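Long-range contacts in ABC transporter periplasmic-binding protein YtfQ (PDB 6HB0), which probably serves as the sugar-binding component of a mycobacterial L-arabinofuranose ABC transporter, delivering the sugar to its membrane part: residues R131-W136 against Y259-N264; I150-G155 against V210-N215. All coordinates share one frame; numbering follows the deposited sequence.

Contact 1: R131-W136 against Y259-N264. With ZN (zinc ion), chain F.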
ATOM      1  N   ARG A 131       8.563   8.546  -2.086  1.00 23.60           N
ATOM      2  CA  ARG A 131       8.900   9.664  -2.938  1.00 24.22           C
ATOM      3  C   ARG A 131       7.933  10.791  -2.785  1.00 24.79           C
ATOM      4  O   ARG A 131       8.334  11.971  -2.771  1.00 24.62           O
ATOM      5  CB  ARG A 131       8.945   9.243  -4.405  1.00 26.33           C
ATOM      6  CG  ARG A 131       9.409  10.355  -5.349  1.00 29.53           C
ATOM      7  CD  ARG A 131       9.830   9.772  -6.652  1.00 34.09           C
ATOM      8  NE  ARG A 131      10.197  10.793  -7.609  1.00 39.24           N
ATOM      9  CZ  ARG A 131      10.585  10.531  -8.865  1.00 44.20           C
ATOM     10  NH1 ARG A 131      10.663   9.274  -9.333  1.00 38.46           N
ATOM     11  NH2 ARG A 131      10.876  11.544  -9.665  1.00 47.28           N
ATOM     12  N   ARG A 132       6.648  10.482  -2.734  1.00 24.07           N
ATOM     13  CA  ARG A 132       5.640  11.569  -2.589  1.00 24.62           C
ATOM     14  C   ARG A 132       5.786  12.245  -1.218  1.00 25.48           C
ATOM     15  O   ARG A 132       5.580  13.462  -1.088  1.00 24.00           O
ATOM     16  CB  ARG A 132       4.221  11.019  -2.837  1.00 27.73           C
ATOM     17  CG  ARG A 132       4.029  10.538  -4.279  1.00 31.23           C
ATOM     18  CD  ARG A 132       2.919   9.514  -4.452  1.00 35.05           C
ATOM     19  NE  ARG A 132       1.733  10.055  -3.887  1.00 33.87           N
ATOM     20  CZ  ARG A 132       0.766   9.382  -3.265  1.00 33.32           C
ATOM     21  NH1 ARG A 132       0.703   8.051  -3.178  1.00 25.43           N
ATOM     22  NH2 ARG A 132      -0.202  10.106  -2.739  1.00 33.05           N
ATOM     23  N   ALA A 133       6.101  11.479  -0.185  1.00 23.73           N
ATOM     24  CA  ALA A 133       6.297  12.056   1.133  1.00 25.94           C
ATOM     25  C   ALA A 133       7.494  13.047   1.071  1.00 25.82           C
ATOM     26  O   ALA A 133       7.391  14.173   1.527  1.00 25.93           O
ATOM     27  CB  ALA A 133       6.578  10.964   2.157  1.00 23.96           C
ATOM     28  N   GLY A 134       8.591  12.600   0.461  1.00 24.40           N
ATOM     29  CA  GLY A 134       9.800  13.426   0.307  1.00 27.80           C
ATOM     30  C   GLY A 134       9.548  14.689  -0.496  1.00 28.00           C
ATOM     31  O   GLY A 134       9.978  15.794  -0.114  1.00 24.87           O
ATOM     32  N   GLN A 135       8.779  14.534  -1.555  1.00 24.65           N
ATOM     33  CA  GLN A 135       8.501  15.620  -2.436  1.00 28.46           C
ATOM     34  C   GLN A 135       7.639  16.679  -1.749  1.00 27.82           C
ATOM     35  O   GLN A 135       7.785  17.868  -2.014  1.00 28.41           O
ATOM     36  CB  GLN A 135       7.852  15.083  -3.719  1.00 31.00           C
ATOM     37  CG  GLN A 135       7.532  16.131  -4.765  1.00 38.04           C
ATOM     38  CD  GLN A 135       8.793  16.841  -5.230  1.00 44.49           C
ATOM     39  OE1 GLN A 135       9.744  16.192  -5.705  1.00 44.62           O
ATOM     40  NE2 GLN A 135       8.829  18.179  -5.063  1.00 52.82           N
ATOM     41  N   TRP A 136       6.763  16.276  -0.848  1.00 27.46           N
ATOM     42  CA  TRP A 136       5.984  17.219  -0.084  1.00 27.14           C
ATOM     43  C   TRP A 136       6.893  17.999   0.829  1.00 28.40           C
ATOM     44  O   TRP A 136       6.712  19.198   0.968  1.00 26.91           O
ATOM     45  CB  TRP A 136       4.907  16.541   0.741  1.00 28.54           C
ATOM     46  CG  TRP A 136       4.160  17.435   1.642  1.00 26.57           C
ATOM     47  CD1 TRP A 136       3.007  18.117   1.351  1.00 28.00           C
ATOM     48  CD2 TRP A 136       4.491  17.750   3.000  1.00 26.99           C
ATOM     49  NE1 TRP A 136       2.613  18.833   2.455  1.00 28.09           N
ATOM     50  CE2 TRP A 136       3.509  18.626   3.471  1.00 28.63           C
ATOM     51  CE3 TRP A 136       5.527  17.366   3.859  1.00 29.19           C
ATOM     52  CZ2 TRP A 136       3.532  19.142   4.765  1.00 29.31           C
ATOM     53  CZ3 TRP A 136       5.567  17.909   5.150  1.00 33.24           C
ATOM     54  CH2 TRP A 136       4.557  18.779   5.576  1.00 30.37           C
ATOM     55  N   TYR A 259       0.808  15.912   6.744  1.00 22.40           N
ATOM     56  CA  TYR A 259       0.558  15.345   5.440  1.00 23.29           C
ATOM     57  C   TYR A 259       0.577  13.816   5.521  1.00 24.42           C
ATOM     58  O   TYR A 259       1.428  13.217   6.230  1.00 24.31           O
ATOM     59  CB  TYR A 259       1.595  15.836   4.456  1.00 25.25           C
ATOM     60  CG  TYR A 259       1.234  15.687   2.993  1.00 24.47           C
ATOM     61  CD1 TYR A 259       0.173  16.407   2.440  1.00 27.03           C
ATOM     62  CD2 TYR A 259       1.954  14.854   2.163  1.00 26.34           C
ATOM     63  CE1 TYR A 259      -0.167  16.267   1.095  1.00 27.06           C
ATOM     64  CE2 TYR A 259       1.631  14.726   0.822  1.00 25.48           C
ATOM     65  CZ  TYR A 259       0.575  15.462   0.314  1.00 27.45           C
ATOM     66  OH  TYR A 259       0.294  15.300  -0.989  1.00 33.72           O
ATOM     67  N   ILE A 260      -0.368  13.194   4.797  1.00 26.02           N
ATOM     68  CA  ILE A 260      -0.424  11.754   4.648  1.00 25.62           C
ATOM     69  C   ILE A 260      -0.459  11.372   3.176  1.00 27.50           C
ATOM     70  O   ILE A 260      -1.116  12.029   2.361  1.00 25.76           O
ATOM     71  CB  ILE A 260      -1.630  11.204   5.384  1.00 29.56           C
ATOM     72  CG1 ILE A 260      -1.411  11.262   6.877  1.00 34.29           C
ATOM     73  CG2 ILE A 260      -1.896   9.744   4.983  1.00 36.27           C
ATOM     74  CD1 ILE A 260      -2.686  10.963   7.642  1.00 38.67           C
ATOM     75  N   VAL A 261       0.281  10.329   2.818  1.00 22.01           N
ATOM     76  CA  VAL A 261       0.244   9.749   1.494  1.00 22.52           C
ATOM     77  C   VAL A 261      -0.096   8.277   1.596  1.00 23.08           C
ATOM     78  O   VAL A 261       0.215   7.633   2.617  1.00 25.27           O
ATOM     79  CB  VAL A 261       1.584   9.903   0.719  1.00 25.51           C
ATOM     80  CG1 VAL A 261       1.886  11.371   0.508  1.00 27.39           C
ATOM     81  CG2 VAL A 261       2.708   9.254   1.449  1.00 26.41           C
ATOM     82  N   GLU A 262      -0.680   7.720   0.547  1.00 23.26           N
ATOM     83  CA  GLU A 262      -0.898   6.272   0.462  1.00 22.89           C
ATOM     84  C   GLU A 262      -0.977   5.897  -0.962  1.00 24.96           C
ATOM     85  O   GLU A 262      -1.557   6.635  -1.749  1.00 26.14           O
ATOM     86  CB  GLU A 262      -2.180   5.858   1.165  1.00 24.67           C
ATOM     87  CG  GLU A 262      -2.374   4.348   1.160  1.00 27.19           C
ATOM     88  CD  GLU A 262      -3.643   3.870   1.829  1.00 27.77           C
ATOM     89  OE1 GLU A 262      -3.927   4.374   2.924  1.00 33.09           O
ATOM     90  OE2 GLU A 262      -4.332   2.946   1.285  1.00 29.08           O
ATOM     91  N   CYS A 263      -0.367   4.769  -1.324  1.00 24.63           N
ATOM     92  CA  CYS A 263      -0.581   4.127  -2.592  1.00 24.52           C
ATOM     93  C   CYS A 263      -1.535   2.972  -2.266  1.00 25.94           C
ATOM     94  O   CYS A 263      -1.210   2.095  -1.461  1.00 23.45           O
ATOM     95  CB  CYS A 263       0.700   3.575  -3.190  1.00 25.20           C
ATOM     96  SG  CYS A 263       0.474   2.861  -4.836  1.00 25.19           S
ATOM     97  N   ASN A 264      -2.698   2.963  -2.878  1.00 24.63           N
ATOM     98  CA  ASN A 264      -3.685   1.931  -2.586  1.00 25.16           C
ATOM     99  C   ASN A 264      -3.268   0.527  -3.066  1.00 25.34           C
ATOM    100  O   ASN A 264      -2.542   0.344  -4.020  1.00 25.33           O
ATOM    101  CB  ASN A 264      -5.025   2.214  -3.270  1.00 25.78           C
ATOM    102  CG  ASN A 264      -5.780   3.372  -2.703  1.00 26.64           C
ATOM    103  OD1 ASN A 264      -6.618   3.914  -3.402  1.00 30.11           O
ATOM    104  ND2 ASN A 264      -5.554   3.726  -1.463  1.00 26.19           N
TER
HETATM  105 ZN    ZN F 404       0.438   4.730  -6.109  1.00 27.55          ZN
HETATM  106  O   HOH W   1      -0.088   4.202  -7.989  1.00 27.60           O
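Tyr259 lies flat against Trp136. Its ring and the five-membered ring of the indole form an offset stack, with centroids 3.8 Å apart and planes only 7° from parallel. Trp136 CD1 sits over the centre of the tyrosine ring, 3.4 Å from Tyr259 CG. The overlap continues back along the tyrosine, whose CB lies over the indole face, 3.5 Å from Trp136 CE2, as a CH-pi contact. The two side chains come from opposite sides and overlap along their length. Trp136 CG is anti to the backbone N (chi1 174°), which brings the indole face against the tyrosine.

The backbones come closest at Val261, opposite Ala133. Val261 CG2 meets Ala133 CB at 4.3 Å. Its CB lies over one face of the Arg132 guanidinium, toward the rim, 3.9 Å from Arg132 NH2.

At Glu262 the contact is made by the backbone. Arg132 NH1 gives a nearly straight hydrogen bond of 3.0 Å to Glu262 O. The oxygen lies in the guanidinium plane, but the nitrogen stands above the carbonyl plane. A bend at chi3 (54°) turns the arginine end toward the strand. Glu128 and the carbonyl of Glu293 also hold this guanidinium, which should restrict its rotation.

Cys263 SG binds the zinc ion at 2.3 Å, and a water molecule takes another position on the metal. Glu128 and Asp292 complete the site. Arg132 therefore braces Glu128, a zinc ligand, from the second shell.

Helix 126-140 runs nearly antiparallel to strand 259-263 and packs on the sheet, as in the alpha/beta lobes of periplasmic sugar-binding proteins, with a zinc site at the strand end.

Contact 2: I150-G155 against V210-N215; sequences IVQLEG and VVFAQN
Gln214 reaches across to 150-155 from just beyond the end of its strand. Its CB lies 3.5 Å from Leu153 O, the same oxygen that accepts the backbone N-H of Gln214. CG stays 3.4 Å from Leu153 O. CD passes Glu154 CA at 3.5 Å. A straight run from CA to CD (chi2 -177°) carries the amide out alongside Glu154, between its two partners. OE1 takes the N-H of Gly155 at 2.7 Å, the nitrogen above the Gln214 carbonyl plane. NE2 gives a 2.9 Å hydrogen bond to Gln152 OE1, which lies close to the Gln214 amide plane. The two amide planes are turned 70° apart. With both ends bonded, rotation of the Gln214 amide is restrained.

Gln152 OE1 also meets the edge of the Phe212 ring, 3.3 Å from CE2. On the other sheet face, Val151 CG2 packs on Val211 CB at 3.7 Å, and Leu153 CD1 rests on Val211 CG2. Helix 191-204 covers this apolar face, while helices 160-173 and 126-140 lie on the face of Gln152 and Phe212.

The parallel bridges from Ile150-Val210 to Leu153-Ala213 belong to a central sheet sandwiched by helices, the Rossmann-like lobe of type I periplasmic binding proteins.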
ATOM      1  N   ILE A 150      15.471  16.436   9.064  1.00 27.89           N
ATOM      2  CA  ILE A 150      14.428  15.429   8.961  1.00 29.61           C
ATOM      3  C   ILE A 150      14.870  14.241   9.802  1.00 30.12           C
ATOM      4  O   ILE A 150      16.024  13.838   9.725  1.00 28.20           O
ATOM      5  CB  ILE A 150      14.274  14.951   7.514  1.00 29.26           C
ATOM      6  CG1 ILE A 150      13.891  16.120   6.605  1.00 29.19           C
ATOM      7  CG2 ILE A 150      13.204  13.853   7.421  1.00 28.39           C
ATOM      8  CD1 ILE A 150      14.055  15.792   5.127  1.00 29.57           C
ATOM      9  N   VAL A 151      13.966  13.710  10.618  1.00 26.95           N
ATOM     10  CA  VAL A 151      14.207  12.403  11.196  1.00 27.64           C
ATOM     11  C   VAL A 151      13.225  11.408  10.605  1.00 29.86           C
ATOM     12  O   VAL A 151      12.106  11.763  10.280  1.00 30.12           O
ATOM     13  CB  VAL A 151      14.173  12.423  12.709  1.00 26.09           C
ATOM     14  CG1 VAL A 151      15.230  13.416  13.230  1.00 28.24           C
ATOM     15  CG2 VAL A 151      12.779  12.663  13.277  1.00 28.88           C
ATOM     16  N   GLN A 152      13.668  10.168  10.442  1.00 27.73           N
ATOM     17  CA  GLN A 152      12.878   9.154   9.795  1.00 26.71           C
ATOM     18  C   GLN A 152      12.636   7.959  10.683  1.00 26.82           C
ATOM     19  O   GLN A 152      13.569   7.337  11.211  1.00 26.71           O
ATOM     20  CB  GLN A 152      13.560   8.731   8.497  1.00 28.69           C
ATOM     21  CG  GLN A 152      12.818   7.634   7.733  1.00 28.61           C
ATOM     22  CD  GLN A 152      13.258   7.440   6.275  1.00 31.00           C
ATOM     23  OE1 GLN A 152      12.605   6.710   5.521  1.00 30.91           O
ATOM     24  NE2 GLN A 152      14.381   8.031   5.899  1.00 33.39           N
ATOM     25  N   LEU A 153      11.376   7.627  10.850  1.00 25.79           N
ATOM     26  CA  LEU A 153      10.978   6.416  11.591  1.00 25.04           C
ATOM     27  C   LEU A 153      10.745   5.358  10.532  1.00 26.63           C
ATOM     28  O   LEU A 153       9.787   5.438   9.744  1.00 25.79           O
ATOM     29  CB  LEU A 153       9.728   6.696  12.406  1.00 26.99           C
ATOM     30  CG  LEU A 153       9.849   7.797  13.460  1.00 31.11           C
ATOM     31  CD1 LEU A 153       8.480   8.133  14.050  1.00 32.15           C
ATOM     32  CD2 LEU A 153      10.770   7.340  14.573  1.00 32.74           C
ATOM     33  N   GLU A 154      11.665   4.384  10.451  1.00 25.89           N
ATOM     34  CA  GLU A 154      11.577   3.366   9.460  1.00 25.30           C
ATOM     35  C   GLU A 154      10.752   2.193   9.941  1.00 26.34           C
ATOM     36  O   GLU A 154      10.671   1.926  11.146  1.00 26.19           O
ATOM     37  CB  GLU A 154      12.956   2.811   9.130  1.00 27.02           C
ATOM     38  CG  GLU A 154      13.970   3.836   8.754  1.00 28.46           C
ATOM     39  CD  GLU A 154      15.379   3.221   8.676  1.00 36.48           C
ATOM     40  OE1 GLU A 154      15.513   1.980   8.556  1.00 33.81           O
ATOM     41  OE2 GLU A 154      16.346   4.000   8.683  1.00 34.19           O
ATOM     42  N   GLY A 155      10.174   1.487   8.981  1.00 23.89           N
ATOM     43  CA  GLY A 155       9.511   0.238   9.230  1.00 28.55           C
ATOM     44  C   GLY A 155      10.515  -0.872   9.611  1.00 27.12           C
ATOM     45  O   GLY A 155      11.722  -0.673   9.693  1.00 26.33           O
ATOM     46  N   VAL A 210      11.128  18.064  10.862  1.00 30.79           N
ATOM     47  CA  VAL A 210      10.139  17.186  10.270  1.00 31.80           C
ATOM     48  C   VAL A 210      10.425  15.761  10.664  1.00 31.16           C
ATOM     49  O   VAL A 210      11.589  15.371  10.684  1.00 29.49           O
ATOM     50  CB  VAL A 210      10.217  17.230   8.739  1.00 33.65           C
ATOM     51  CG1 VAL A 210       9.165  16.281   8.144  1.00 37.86           C
ATOM     52  CG2 VAL A 210       9.999  18.641   8.219  1.00 37.12           C
ATOM     53  N   VAL A 211       9.374  15.012  10.994  1.00 29.09           N
ATOM     54  CA  VAL A 211       9.458  13.556  11.030  1.00 27.98           C
ATOM     55  C   VAL A 211       8.749  12.919   9.846  1.00 27.71           C
ATOM     56  O   VAL A 211       7.648  13.294   9.488  1.00 24.88           O
ATOM     57  CB  VAL A 211       9.180  12.898  12.415  1.00 33.37           C
ATOM     58  CG1 VAL A 211       8.787  13.875  13.481  1.00 36.66           C
ATOM     59  CG2 VAL A 211       8.451  11.541  12.346  1.00 30.38           C
ATOM     60  N   PHE A 212       9.442  12.018   9.172  1.00 24.93           N
ATOM     61  CA  PHE A 212       8.843  11.182   8.184  1.00 23.98           C
ATOM     62  C   PHE A 212       8.628   9.810   8.828  1.00 25.25           C
ATOM     63  O   PHE A 212       9.570   9.129   9.219  1.00 24.41           O
ATOM     64  CB  PHE A 212       9.711  11.056   6.960  1.00 24.13           C
ATOM     65  CG  PHE A 212       9.251   9.985   6.010  1.00 25.82           C
ATOM     66  CD1 PHE A 212       7.926   9.913   5.630  1.00 24.57           C
ATOM     67  CD2 PHE A 212      10.125   9.040   5.516  1.00 25.71           C
ATOM     68  CE1 PHE A 212       7.480   8.934   4.748  1.00 24.85           C
ATOM     69  CE2 PHE A 212       9.688   8.074   4.642  1.00 25.14           C
ATOM     70  CZ  PHE A 212       8.357   8.016   4.263  1.00 24.54           C
ATOM     71  N   ALA A 213       7.371   9.462   8.987  1.00 23.07           N
ATOM     72  CA  ALA A 213       6.958   8.187   9.600  1.00 25.54           C
ATOM     73  C   ALA A 213       6.492   7.272   8.484  1.00 27.09           C
ATOM     74  O   ALA A 213       5.560   7.597   7.758  1.00 24.69           O
ATOM     75  CB  ALA A 213       5.833   8.431  10.550  1.00 24.14           C
ATOM     76  N   GLN A 214       7.150   6.142   8.332  1.00 26.20           N
ATOM     77  CA  GLN A 214       6.833   5.237   7.248  1.00 26.19           C
ATOM     78  C   GLN A 214       5.510   4.492   7.439  1.00 25.38           C
ATOM     79  O   GLN A 214       5.126   3.774   6.535  1.00 27.59           O
ATOM     80  CB  GLN A 214       7.945   4.211   7.050  1.00 26.93           C
ATOM     81  CG  GLN A 214       9.172   4.779   6.463  1.00 26.32           C
ATOM     82  CD  GLN A 214      10.209   3.717   6.220  1.00 27.72           C
ATOM     83  OE1 GLN A 214       9.959   2.532   6.456  1.00 27.73           O
ATOM     84  NE2 GLN A 214      11.403   4.136   5.760  1.00 25.26           N
ATOM     85  N   ASN A 215       4.835   4.640   8.573  1.00 25.65           N
ATOM     86  CA  ASN A 215       3.421   4.284   8.677  1.00 25.63           C
ATOM     87  C   ASN A 215       2.719   5.148   9.712  1.00 28.30           C
ATOM     88  O   ASN A 215       3.360   5.915  10.443  1.00 25.89           O
ATOM     89  CB  ASN A 215       3.173   2.764   8.902  1.00 26.30           C
ATOM     90  CG  ASN A 215       3.304   2.337  10.337  1.00 29.52           C
ATOM     91  OD1 ASN A 215       3.980   2.995  11.146  1.00 25.14           O
ATOM     92  ND2 ASN A 215       2.667   1.206  10.669  1.00 27.51           N
TER

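How the contacts relate
Both contacts belong to the same mixed sheet but join different elements. Contact 2 pairs neighbouring strands in the buried interior and is held mainly by backbone hydrogen bonds, with apolar packing and a glutamine pair added. Contact 1 lays a helix on a strand further along the sheet. It is only partly buried and depends on side chains: an aromatic stack, an arginine with several partners and a cysteine on zinc. Strand 238-242 lies between strands 210-213 and 259-263. Helix 126-140 leads on to strand 148-154 and bridges the contacts directly, as Ala133 CB touches Phe212 CE1 at 3.4 Å.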